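NADH-rubredoxin oxidoreductase (Clostridium acetobutylicum, PDB 3KLJ) catalyses the NADH-dependent reduction of rubredoxin through a bound FAD, passing electrons on toward the proteins that scavenge dioxygen in this anaerobe. Local coordinates at residues I127-S132 with V223-G228; A149-G154 with T170-G175; S114-I119 with V227-N232. All blocks are in the same frame, centred on the assembly; numbering follows the deposited sequence.

Interactions 1 and 2 belong to one parallel sheet, in which strand 149-152 lies beside strand 222-225; their centres are about 11 Å apart, and Ile-152 joins them by two probable backbone bonds, from its N to Ile-224 O (2.8 Å) and from Ala-226 N to its O (2.7 Å). Interaction 3, centred about 9 Å from interaction 1, takes up the chain where that sheet ends: the two share Val-227 and Gly-228. Both touch FAD, and Tyr-131 OH meets Ser-114 N at 2.9 Å, a probable hydrogen bond that ties them together beside the cofactor's diphosphate. Interaction 2 stays back from the flavin, the Ile-151 side chain lying about 11 Å from FAD.

Interaction 1. Residues I127-S132 with V223-G228; sequences IFSLYS and VITAVG. With FAD (flavin-adenine dinucleotide), chain B.
The ring of Phe-128 turns an edge to the partner strand: Val-223 O lies near the ring plane, 3.5 Å from CD1. The same oxygen accepts the backbone N-H of Phe-128 (2.8 Å from N), so one carbonyl serves both the amide and the ring edge. Helix 133-146 also touches this side chain, through Glu-142. A second flat group, the Tyr-131 ring, has FAD O1A at its edge, and its OH donates a short bond to that phosphate oxygen (OH to O1A 2.5 Å).

Between the strands, Phe-128 O receives Thr-225 N at 2.7 Å. Thr-225 OG1 sits between its own backbone N and carbonyl carbon (chi1 51°), which brings it within 3.4 Å of Ile-127 CG2. Ile-127 CG1 meets Val-223 CG2, the two side chains crossing at a slant.

Beyond Ser-129 the backbones part, and a water takes over, accepting from Leu-130 N and donating to Thr-225 O. Leu-130 CD2 rests 3.8 Å from the flavin methyl C7M. Here the edge strand of a Rossmann-type parallel sheet runs out into the FAD site, as befits the glutathione-reductase fold.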
loop_
_atom_site.group_PDB
_atom_site.type_symbol
_atom_site.label_atom_id
_atom_site.label_comp_id
_atom_site.label_asym_id
_atom_site.label_seq_id
_atom_site.Cartn_x
_atom_site.Cartn_y
_atom_site.Cartn_z
ATOM N N ILE A 127 -9.367 5.083 -18.587
ATOM C CA ILE A 127 -9.045 4.173 -17.491
ATOM C C ILE A 127 -8.741 4.987 -16.244
ATOM O O ILE A 127 -7.970 5.941 -16.291
ATOM C CB ILE A 127 -7.848 3.230 -17.815
ATOM C CG1 ILE A 127 -8.238 2.174 -18.854
ATOM C CG2 ILE A 127 -7.369 2.519 -16.567
ATOM C CD1 ILE A 127 -7.817 2.515 -20.273
ATOM N N PHE A 128 -9.363 4.605 -15.137
ATOM C CA PHE A 128 -9.138 5.251 -13.862
ATOM C C PHE A 128 -8.334 4.332 -12.960
ATOM O O PHE A 128 -8.342 3.105 -13.127
ATOM C CB PHE A 128 -10.472 5.594 -13.191
ATOM C CG PHE A 128 -11.305 6.573 -13.976
ATOM C CD1 PHE A 128 -12.237 6.125 -14.899
ATOM C CD2 PHE A 128 -11.128 7.945 -13.811
ATOM C CE1 PHE A 128 -12.994 7.033 -15.642
ATOM C CE2 PHE A 128 -11.884 8.863 -14.548
ATOM C CZ PHE A 128 -12.814 8.404 -15.461
ATOM N N SER A 129 -7.620 4.934 -12.021
ATOM C CA SER A 129 -7.140 4.191 -10.862
ATOM C C SER A 129 -7.278 5.030 -9.616
ATOM O O SER A 129 -7.400 6.248 -9.684
ATOM C CB SER A 129 -5.706 3.684 -11.032
ATOM O OG SER A 129 -4.943 4.511 -11.863
ATOM N N LEU A 130 -7.282 4.355 -8.478
ATOM C CA LEU A 130 -7.443 5.019 -7.214
ATOM C C LEU A 130 -6.101 5.050 -6.497
ATOM O O LEU A 130 -5.643 4.033 -5.960
ATOM C CB LEU A 130 -8.503 4.299 -6.372
ATOM C CG LEU A 130 -8.785 4.830 -4.967
ATOM C CD1 LEU A 130 -9.231 6.292 -5.033
ATOM C CD2 LEU A 130 -9.828 3.962 -4.263
ATOM N N TYR A 131 -5.471 6.216 -6.517
ATOM C CA TYR A 131 -4.292 6.462 -5.703
ATOM C C TYR A 131 -4.491 7.707 -4.843
ATOM O O TYR A 131 -4.237 7.675 -3.637
ATOM C CB TYR A 131 -3.007 6.590 -6.541
ATOM C CG TYR A 131 -1.793 6.445 -5.651
ATOM C CD1 TYR A 131 -1.333 5.181 -5.288
ATOM C CD2 TYR A 131 -1.148 7.565 -5.115
ATOM C CE1 TYR A 131 -0.253 5.025 -4.434
ATOM C CE2 TYR A 131 -0.066 7.421 -4.259
ATOM C CZ TYR A 131 0.373 6.138 -3.922
ATOM O OH TYR A 131 1.452 5.956 -3.086
ATOM N N SER A 132 -4.965 8.783 -5.473
ATOM C CA SER A 132 -5.028 10.108 -4.853
ATOM C C SER A 132 -6.447 10.549 -4.524
ATOM O O SER A 132 -7.416 9.955 -4.996
ATOM C CB SER A 132 -4.414 11.132 -5.789
ATOM O OG SER A 132 -5.245 11.295 -6.920
ATOM N N VAL A 223 -14.342 2.416 -15.717
ATOM C CA VAL A 223 -13.357 1.341 -15.599
ATOM C C VAL A 223 -12.150 1.765 -14.769
ATOM O O VAL A 223 -11.467 2.756 -15.063
ATOM C CB VAL A 223 -12.968 0.688 -16.972
ATOM C CG1 VAL A 223 -14.150 0.709 -17.953
ATOM C CG2 VAL A 223 -11.772 1.351 -17.592
ATOM N N ILE A 224 -11.926 1.014 -13.699
ATOM C CA ILE A 224 -10.876 1.311 -12.735
ATOM C C ILE A 224 -9.898 0.143 -12.690
ATOM O O ILE A 224 -10.286 -0.991 -12.441
ATOM C CB ILE A 224 -11.475 1.554 -11.322
ATOM C CG1 ILE A 224 -12.687 2.490 -11.410
ATOM C CG2 ILE A 224 -10.429 2.120 -10.386
ATOM C CD1 ILE A 224 -13.807 2.134 -10.480
ATOM N N THR A 225 -8.627 0.420 -12.944
ATOM C CA THR A 225 -7.605 -0.610 -12.830
ATOM C C THR A 225 -7.004 -0.562 -11.433
ATOM O O THR A 225 -6.661 0.504 -10.935
ATOM C CB THR A 225 -6.523 -0.486 -13.927
ATOM O OG1 THR A 225 -6.020 0.858 -13.964
ATOM C CG2 THR A 225 -7.108 -0.861 -15.292
ATOM N N ALA A 226 -6.949 -1.719 -10.789
ATOM C CA ALA A 226 -6.362 -1.882 -9.465
ATOM C C ALA A 226 -5.360 -3.018 -9.627
ATOM O O ALA A 226 -5.632 -4.169 -9.274
ATOM C CB ALA A 226 -7.455 -2.237 -8.441
ATOM N N VAL A 227 -4.214 -2.681 -10.210
ATOM C CA VAL A 227 -3.226 -3.669 -10.639
ATOM C C VAL A 227 -1.870 -3.409 -9.975
ATOM O O VAL A 227 -0.809 -3.659 -10.548
ATOM C CB VAL A 227 -3.101 -3.727 -12.196
ATOM C CG1 VAL A 227 -4.301 -4.431 -12.800
ATOM C CG2 VAL A 227 -2.940 -2.330 -12.787
ATOM N N GLY A 228 -1.924 -2.901 -8.754
ATOM C CA GLY A 228 -0.734 -2.733 -7.967
ATOM C C GLY A 228 -0.066 -1.400 -8.217
ATOM O O GLY A 228 -0.536 -0.569 -9.008
HETATM P PA FAD B . 2.260 8.434 -0.257
HETATM O O1A FAD B . 2.081 7.987 -1.683
HETATM O O2A FAD B . 1.015 8.246 0.576
HETATM O O5B FAD B . 2.711 9.965 -0.230
HETATM C C5B FAD B . 3.764 10.428 -1.056
HETATM C C4B FAD B . 3.462 11.857 -1.507
HETATM O O4B FAD B . 4.574 12.374 -2.236
HETATM C C3B FAD B . 2.262 11.898 -2.450
HETATM O O3B FAD B . 1.344 12.877 -1.991
HETATM C C2B FAD B . 2.835 12.271 -3.804
HETATM O O2B FAD B . 1.980 13.116 -4.540
HETATM C C1B FAD B . 4.118 12.998 -3.425
HETATM N N9A FAD B . 5.152 12.962 -4.475
HETATM C C8A FAD B . 5.420 11.945 -5.352
HETATM N N7A FAD B . 6.450 12.321 -6.146
HETATM C C5A FAD B . 6.850 13.557 -5.787
HETATM C C6A FAD B . 7.848 14.402 -6.275
HETATM N N6A FAD B . 8.430 14.142 -7.448
HETATM N N1A FAD B . 8.015 15.645 -5.692
HETATM C C2A FAD B . 7.208 16.049 -4.644
HETATM N N3A FAD B . 6.215 15.210 -4.175
HETATM C C4A FAD B . 6.041 13.977 -4.736
HETATM N N1 FAD B . -1.934 0.591 3.492
HETATM C C2 FAD B . -2.197 -0.230 4.567
HETATM O O2 FAD B . -1.297 -0.519 5.336
HETATM N N3 FAD B . -3.472 -0.704 4.802
HETATM C C4 FAD B . -4.495 -0.371 3.946
HETATM O O4 FAD B . -5.619 -0.824 4.176
HETATM C C4X FAD B . -4.241 0.451 2.839
HETATM N N5 FAD B . -5.257 0.809 1.965
HETATM C C5X FAD B . -4.998 1.625 0.880
HETATM C C6 FAD B . -6.030 1.977 -0.001
HETATM C C7 FAD B . -5.753 2.816 -1.093
HETATM C C7M FAD B . -6.852 3.196 -2.041
HETATM C C8 FAD B . -4.456 3.286 -1.306
HETATM C C8M FAD B . -4.129 4.182 -2.474
HETATM C C9 FAD B . -3.439 2.926 -0.431
HETATM C C9A FAD B . -3.705 2.101 0.666
HETATM N N10 FAD B . -2.681 1.751 1.544
HETATM C C10 FAD B . -2.949 0.932 2.624
HETATM C "C1'" FAD B . -1.289 2.238 1.306
HETATM C "C2'" FAD B . -0.939 3.447 2.146
HETATM O "O2'" FAD B . -1.759 4.524 1.739
HETATM C "C3'" FAD B . 0.521 3.762 1.889
HETATM O "O3'" FAD B . 1.327 2.718 2.404
HETATM C "C4'" FAD B . 0.972 5.069 2.519
HETATM O "O4'" FAD B . 0.164 6.147 2.063
HETATM C "C5'" FAD B . 2.411 5.333 2.097
HETATM O "O5'" FAD B . 2.741 6.629 2.525
HETATM P P FAD B . 3.949 7.402 1.838
HETATM O O1P FAD B . 4.122 8.744 2.529
HETATM O O2P FAD B . 5.196 6.553 1.809
HETATM O O3P FAD B . 3.515 7.592 0.295
HETATM O O HOH W 1 -6.731 1.664 -8.528
#

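Interaction 2. Residues A149-G154 with T170-G175; sequences AFIIGG and TPASIG
Phe-150 leans over strand 172-175, whereas Ile-151 and Ile-174 stand side by side on the other face of the sheet. The phenylalanine's CG lies opposite the backbone N (chi1 -174°), which swings the ring across to Gly-175: CE1 comes to 3.6 Å from Gly-175 N, and CZ to the same distance from Gly-175 CA. The ring thus lies directly against the backbone of Gly-175, which has no side chain on that face. Ser-173 OG approaches in the ring plane, 3.8 Å from CD1 at the ring's edge.

On the opposite face, Ile-151 CD1 extends back to Ala-172 CB, which also meets Ala-149 CB at 4.1 Å. Ile-174 sends CG2 the other way along the strand, where it lies against two carbonyl oxygens, Ile-151 O and Gly-153 O.

Between the two layers of side chains the strands run parallel, their axes 26° apart, and five N-H...O bonds join them. The straightest is from Ile-151 N to Ser-173 O (3.0 Å, 173° at the hydrogen). The last, from Gly-153 N to Gly-175 O, carries the pairing into the glycine-rich turn, which is consistent with the dinucleotide-binding motif of an NADH-binding Rossmann domain.

The two strands and helix 156-168 form a beta-alpha-beta crossover. That helix packs on the face of Ala-149, Ile-151 and Ala-172; helix 215-220 touches Phe-150 and Ser-173 on the other, strand 204-206 continues the sheet beyond Ser-173, and strand 222-225 pairs with the other edge of strand 149-152.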
loop_
_atom_site.group_PDB
_atom_site.type_symbol
_atom_site.label_atom_id
_atom_site.label_comp_id
_atom_site.label_asym_id
_atom_site.label_seq_id
_atom_site.Cartn_x
_atom_site.Cartn_y
_atom_site.Cartn_z
ATOM N N ALA A 149 -19.623 0.512 -12.322
ATOM C CA ALA A 149 -18.162 0.425 -12.398
ATOM C C ALA A 149 -17.676 -0.985 -12.749
ATOM O O ALA A 149 -18.322 -1.980 -12.408
ATOM C CB ALA A 149 -17.527 0.897 -11.093
ATOM N N PHE A 150 -16.540 -1.057 -13.439
ATOM C CA PHE A 150 -15.880 -2.330 -13.706
ATOM C C PHE A 150 -14.438 -2.219 -13.230
ATOM O O PHE A 150 -13.658 -1.428 -13.778
ATOM C CB PHE A 150 -15.963 -2.688 -15.197
ATOM C CG PHE A 150 -15.425 -4.057 -15.534
ATOM C CD1 PHE A 150 -15.944 -5.206 -14.924
ATOM C CD2 PHE A 150 -14.421 -4.205 -16.485
ATOM C CE1 PHE A 150 -15.448 -6.471 -15.240
ATOM C CE2 PHE A 150 -13.921 -5.463 -16.810
ATOM C CZ PHE A 150 -14.438 -6.599 -16.184
ATOM N N ILE A 151 -14.103 -2.983 -12.189
ATOM C CA ILE A 151 -12.773 -2.944 -11.599
ATOM C C ILE A 151 -11.913 -4.096 -12.120
ATOM O O ILE A 151 -12.242 -5.266 -11.929
ATOM C CB ILE A 151 -12.818 -2.936 -10.035
ATOM C CG1 ILE A 151 -13.490 -1.659 -9.527
ATOM C CG2 ILE A 151 -11.414 -3.019 -9.430
ATOM C CD1 ILE A 151 -14.897 -1.843 -9.052
ATOM N N ILE A 152 -10.821 -3.748 -12.791
ATOM C CA ILE A 152 -9.872 -4.727 -13.308
ATOM C C ILE A 152 -8.704 -4.877 -12.331
ATOM O O ILE A 152 -8.036 -3.889 -11.986
ATOM C CB ILE A 152 -9.364 -4.323 -14.725
ATOM C CG1 ILE A 152 -10.499 -4.475 -15.753
ATOM C CG2 ILE A 152 -8.128 -5.141 -15.115
ATOM C CD1 ILE A 152 -10.161 -4.012 -17.144
ATOM N N GLY A 153 -8.453 -6.109 -11.894
ATOM C CA GLY A 153 -7.376 -6.384 -10.938
ATOM C C GLY A 153 -7.863 -7.219 -9.775
ATOM O O GLY A 153 -8.930 -6.958 -9.217
ATOM N N GLY A 154 -7.077 -8.224 -9.398
ATOM C CA GLY A 154 -7.558 -9.265 -8.494
ATOM C C GLY A 154 -7.248 -9.129 -7.021
ATOM O O GLY A 154 -7.451 -10.085 -6.266
ATOM N N THR A 170 -23.904 2.662 -6.289
ATOM C CA THR A 170 -23.627 2.289 -7.675
ATOM C C THR A 170 -23.178 0.826 -7.795
ATOM O O THR A 170 -22.261 0.402 -7.088
ATOM C CB THR A 170 -22.572 3.236 -8.287
ATOM O OG1 THR A 170 -23.138 4.546 -8.424
ATOM C CG2 THR A 170 -22.114 2.752 -9.653
ATOM N N PRO A 171 -23.833 0.045 -8.686
ATOM C CA PRO A 171 -23.416 -1.344 -8.929
ATOM C C PRO A 171 -21.974 -1.431 -9.438
ATOM O O PRO A 171 -21.492 -0.511 -10.098
ATOM C CB PRO A 171 -24.383 -1.822 -10.015
ATOM C CG PRO A 171 -25.564 -0.906 -9.919
ATOM C CD PRO A 171 -25.016 0.415 -9.486
ATOM N N ALA A 172 -21.299 -2.532 -9.126
ATOM C CA ALA A 172 -19.909 -2.732 -9.516
ATOM C C ALA A 172 -19.570 -4.219 -9.536
ATOM O O ALA A 172 -20.081 -4.992 -8.721
ATOM C CB ALA A 172 -18.979 -1.995 -8.560
ATOM N N SER A 173 -18.725 -4.612 -10.484
ATOM C CA SER A 173 -18.204 -5.971 -10.539
ATOM C C SER A 173 -16.712 -5.940 -10.872
ATOM O O SER A 173 -16.170 -4.896 -11.279
ATOM C CB SER A 173 -19.008 -6.842 -11.524
ATOM O OG SER A 173 -18.848 -6.420 -12.868
ATOM N N ILE A 174 -16.044 -7.071 -10.670
ATOM C CA ILE A 174 -14.601 -7.149 -10.857
ATOM C C ILE A 174 -14.270 -8.108 -11.994
ATOM O O ILE A 174 -14.947 -9.121 -12.173
ATOM C CB ILE A 174 -13.902 -7.603 -9.552
ATOM C CG1 ILE A 174 -14.186 -6.606 -8.426
ATOM C CG2 ILE A 174 -12.388 -7.788 -9.750
ATOM C CD1 ILE A 174 -13.940 -7.173 -7.007
ATOM N N GLY A 175 -13.228 -7.781 -12.752
ATOM C CA GLY A 175 -12.688 -8.681 -13.762
ATOM C C GLY A 175 -11.235 -8.994 -13.459
ATOM O O GLY A 175 -10.436 -8.085 -13.211
#

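Interaction 3. Residues S114-I119 with V227-N232; sequences SIANKI and VGVKPN. With FAD (flavin-adenine dinucleotide), chain B.
Asn-117 uses both ends of its side-chain amide to bind the partner segment, joining Val-227 O and Lys-230 NZ at the end of a very short antiparallel pair. Its ND2 donates to Val-227 O at 2.9 Å in an almost perfectly straight bond (179° at the hydrogen), with the acceptor in the amide plane. OD1 meets Lys-230 NZ, also at 2.9 Å, but the ammonium stands above the carbonyl plane, 53° out of it. The lysine reaches this position because its extended chain bends only at the last torsion (chi4 74°), and it crosses the asparagine at roughly a right angle, Lys-230 CG passing 3.4 Å from Asn-117 OD1.

The backbones join in register through Ile-115 and Lys-230, a hydrogen-bonded pair: Ile-115 N binds Lys-230 O at 2.7 Å, and Lys-230 N binds Ile-115 O in return. Asn-117 N adds a bond to Gly-228 O, so the same residue is fixed by backbone and side chain together. Farther along, Ile-119 CD1 and Val-227 CG1 meet tip to tip at 4.0 Å.

At the other end, a water donates to Ser-114 O and accepts from Asn-232 ND2, whose nearest FAD atom, C8A of the adenine, is 3.7 Å away. Ser-114 OG is bonded to Asp-265, an FAD-binding residue. Strands 114-116 and 229-231 form a two-stranded antiparallel sheet by the FAD site; strand 229-231 follows strand 222-225 of the parallel sheet, consistent with the connections between the FAD- and NADH-binding domains of the glutathione-reductase fold.

The ammonium of Lys-230 thus meets a neutral carbonyl oxygen off its lone pairs; its charge may polarise the amide and make ND2 a somewhat better donor.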
loop_
_atom_site.group_PDB
_atom_site.type_symbol
_atom_site.label_atom_id
_atom_site.label_comp_id
_atom_site.label_asym_id
_atom_site.label_seq_id
_atom_site.Cartn_x
_atom_site.Cartn_y
_atom_site.Cartn_z
ATOM N N SER A 114 4.253 5.966 -3.816
ATOM C CA SER A 114 4.078 5.043 -4.931
ATOM C C SER A 114 3.328 5.653 -6.110
ATOM O O SER A 114 2.726 6.716 -5.999
ATOM C CB SER A 114 3.333 3.777 -4.466
ATOM O OG SER A 114 4.066 3.099 -3.463
ATOM N N ILE A 115 3.360 4.933 -7.228
ATOM C CA ILE A 115 2.629 5.289 -8.425
ATOM C C ILE A 115 1.909 4.031 -8.943
ATOM O O ILE A 115 2.496 2.951 -9.003
ATOM C CB ILE A 115 3.543 5.943 -9.505
ATOM C CG1 ILE A 115 2.701 6.450 -10.691
ATOM C CG2 ILE A 115 4.674 4.991 -9.955
ATOM C CD1 ILE A 115 3.383 7.562 -11.521
ATOM N N ALA A 116 0.635 4.185 -9.285
ATOM C CA ALA A 116 -0.175 3.074 -9.774
ATOM C C ALA A 116 0.386 2.519 -11.080
ATOM O O ALA A 116 0.790 3.287 -11.963
ATOM C CB ALA A 116 -1.613 3.515 -9.958
ATOM N N ASN A 117 0.437 1.191 -11.181
ATOM C CA ASN A 117 0.769 0.524 -12.431
ATOM C C ASN A 117 -0.292 0.826 -13.481
ATOM O O ASN A 117 -1.489 0.721 -13.217
ATOM C CB ASN A 117 0.869 -0.990 -12.247
ATOM C CG ASN A 117 2.012 -1.400 -11.338
ATOM O OD1 ASN A 117 3.098 -0.814 -11.364
ATOM N ND2 ASN A 117 1.769 -2.421 -10.525
ATOM N N LYS A 118 0.150 1.216 -14.667
ATOM C CA LYS A 118 -0.769 1.520 -15.753
ATOM C C LYS A 118 -0.771 0.397 -16.771
ATOM O O LYS A 118 0.283 -0.008 -17.262
ATOM C CB LYS A 118 -0.427 2.863 -16.408
ATOM C CG LYS A 118 -1.198 4.054 -15.831
ATOM C CD LYS A 118 -0.549 4.600 -14.565
ATOM C CE LYS A 118 -1.460 5.568 -13.808
ATOM N NZ LYS A 118 -0.795 6.075 -12.560
ATOM N N ILE A 119 -1.961 -0.123 -17.054
ATOM C CA ILE A 119 -2.141 -1.110 -18.112
ATOM C C ILE A 119 -3.118 -0.599 -19.172
ATOM O O ILE A 119 -3.962 0.258 -18.899
ATOM C CB ILE A 119 -2.631 -2.465 -17.569
ATOM C CG1 ILE A 119 -3.915 -2.294 -16.746
ATOM C CG2 ILE A 119 -1.524 -3.156 -16.759
ATOM C CD1 ILE A 119 -4.773 -3.539 -16.682
ATOM N N VAL A 227 -4.214 -2.681 -10.210
ATOM C CA VAL A 227 -3.226 -3.669 -10.639
ATOM C C VAL A 227 -1.870 -3.409 -9.975
ATOM O O VAL A 227 -0.809 -3.659 -10.548
ATOM C CB VAL A 227 -3.101 -3.727 -12.196
ATOM C CG1 VAL A 227 -4.301 -4.431 -12.800
ATOM C CG2 VAL A 227 -2.940 -2.330 -12.787
ATOM N N GLY A 228 -1.924 -2.901 -8.754
ATOM C CA GLY A 228 -0.734 -2.733 -7.967
ATOM C C GLY A 228 -0.066 -1.400 -8.217
ATOM O O GLY A 228 -0.536 -0.569 -9.008
ATOM N N VAL A 229 1.076 -1.242 -7.569
ATOM C CA VAL A 229 1.671 0.049 -7.322
ATOM C C VAL A 229 3.185 -0.175 -7.247
ATOM O O VAL A 229 3.617 -1.273 -6.899
ATOM C CB VAL A 229 1.028 0.583 -5.993
ATOM C CG1 VAL A 229 2.027 0.953 -4.933
ATOM C CG2 VAL A 229 -0.042 1.648 -6.259
ATOM N N LYS A 230 3.981 0.833 -7.621
ATOM C CA LYS A 230 5.453 0.783 -7.498
ATOM C C LYS A 230 6.009 2.078 -6.891
ATOM O O LYS A 230 5.425 3.149 -7.083
ATOM C CB LYS A 230 6.116 0.594 -8.876
ATOM C CG LYS A 230 5.960 -0.780 -9.507
ATOM C CD LYS A 230 6.792 -0.858 -10.804
ATOM C CE LYS A 230 6.693 -2.214 -11.466
ATOM N NZ LYS A 230 5.380 -2.428 -12.131
ATOM N N PRO A 231 7.149 1.997 -6.185
ATOM C CA PRO A 231 7.815 3.209 -5.716
ATOM C C PRO A 231 7.918 4.295 -6.792
ATOM O O PRO A 231 8.277 4.023 -7.928
ATOM C CB PRO A 231 9.208 2.696 -5.343
ATOM C CG PRO A 231 8.904 1.339 -4.758
ATOM C CD PRO A 231 7.849 0.784 -5.706
ATOM N N ASN A 232 7.574 5.516 -6.411
ATOM C CA ASN A 232 7.611 6.656 -7.310
ATOM C C ASN A 232 8.963 7.355 -7.134
ATOM O O ASN A 232 9.143 8.129 -6.195
ATOM C CB ASN A 232 6.437 7.578 -6.968
ATOM C CG ASN A 232 6.164 8.634 -8.030
ATOM O OD1 ASN A 232 6.943 8.836 -8.960
ATOM N ND2 ASN A 232 5.042 9.325 -7.878
HETATM P PA FAD B . 2.260 8.434 -0.257
HETATM O O1A FAD B . 2.081 7.987 -1.683
HETATM O O2A FAD B . 1.015 8.246 0.576
HETATM O O5B FAD B . 2.711 9.965 -0.230
HETATM C C5B FAD B . 3.764 10.428 -1.056
HETATM C C4B FAD B . 3.462 11.857 -1.507
HETATM O O4B FAD B . 4.574 12.374 -2.236
HETATM C C3B FAD B . 2.262 11.898 -2.450
HETATM O O3B FAD B . 1.344 12.877 -1.991
HETATM C C2B FAD B . 2.835 12.271 -3.804
HETATM O O2B FAD B . 1.980 13.116 -4.540
HETATM C C1B FAD B . 4.118 12.998 -3.425
HETATM N N9A FAD B . 5.152 12.962 -4.475
HETATM C C8A FAD B . 5.420 11.945 -5.352
HETATM N N7A FAD B . 6.450 12.321 -6.146
HETATM C C5A FAD B . 6.850 13.557 -5.787
HETATM C C6A FAD B . 7.848 14.402 -6.275
HETATM N N6A FAD B . 8.430 14.142 -7.448
HETATM N N1A FAD B . 8.015 15.645 -5.692
HETATM C C2A FAD B . 7.208 16.049 -4.644
HETATM N N3A FAD B . 6.215 15.210 -4.175
HETATM C C4A FAD B . 6.041 13.977 -4.736
HETATM N N1 FAD B . -1.934 0.591 3.492
HETATM C C2 FAD B . -2.197 -0.230 4.567
HETATM O O2 FAD B . -1.297 -0.519 5.336
HETATM N N3 FAD B . -3.472 -0.704 4.802
HETATM C C4 FAD B . -4.495 -0.371 3.946
HETATM O O4 FAD B . -5.619 -0.824 4.176
HETATM C C4X FAD B . -4.241 0.451 2.839
HETATM N N5 FAD B . -5.257 0.809 1.965
HETATM C C5X FAD B . -4.998 1.625 0.880
HETATM C C6 FAD B . -6.030 1.977 -0.001
HETATM C C7 FAD B . -5.753 2.816 -1.093
HETATM C C7M FAD B . -6.852 3.196 -2.041
HETATM C C8 FAD B . -4.456 3.286 -1.306
HETATM C C8M FAD B . -4.129 4.182 -2.474
HETATM C C9 FAD B . -3.439 2.926 -0.431
HETATM C C9A FAD B . -3.705 2.101 0.666
HETATM N N10 FAD B . -2.681 1.751 1.544
HETATM C C10 FAD B . -2.949 0.932 2.624
HETATM C "C1'" FAD B . -1.289 2.238 1.306
HETATM C "C2'" FAD B . -0.939 3.447 2.146
HETATM O "O2'" FAD B . -1.759 4.524 1.739
HETATM C "C3'" FAD B . 0.521 3.762 1.889
HETATM O "O3'" FAD B . 1.327 2.718 2.404
HETATM C "C4'" FAD B . 0.972 5.069 2.519
HETATM O "O4'" FAD B . 0.164 6.147 2.063
HETATM C "C5'" FAD B . 2.411 5.333 2.097
HETATM O "O5'" FAD B . 2.741 6.629 2.525
HETATM P P FAD B . 3.949 7.402 1.838
HETATM O O1P FAD B . 4.122 8.744 2.529
HETATM O O2P FAD B . 5.196 6.553 1.809
HETATM O O3P FAD B . 3.515 7.592 0.295
HETATM O O HOH W 2 3.618 9.020 -5.095
HETATM O O HOH W 3 4.078 -3.928 -8.967
#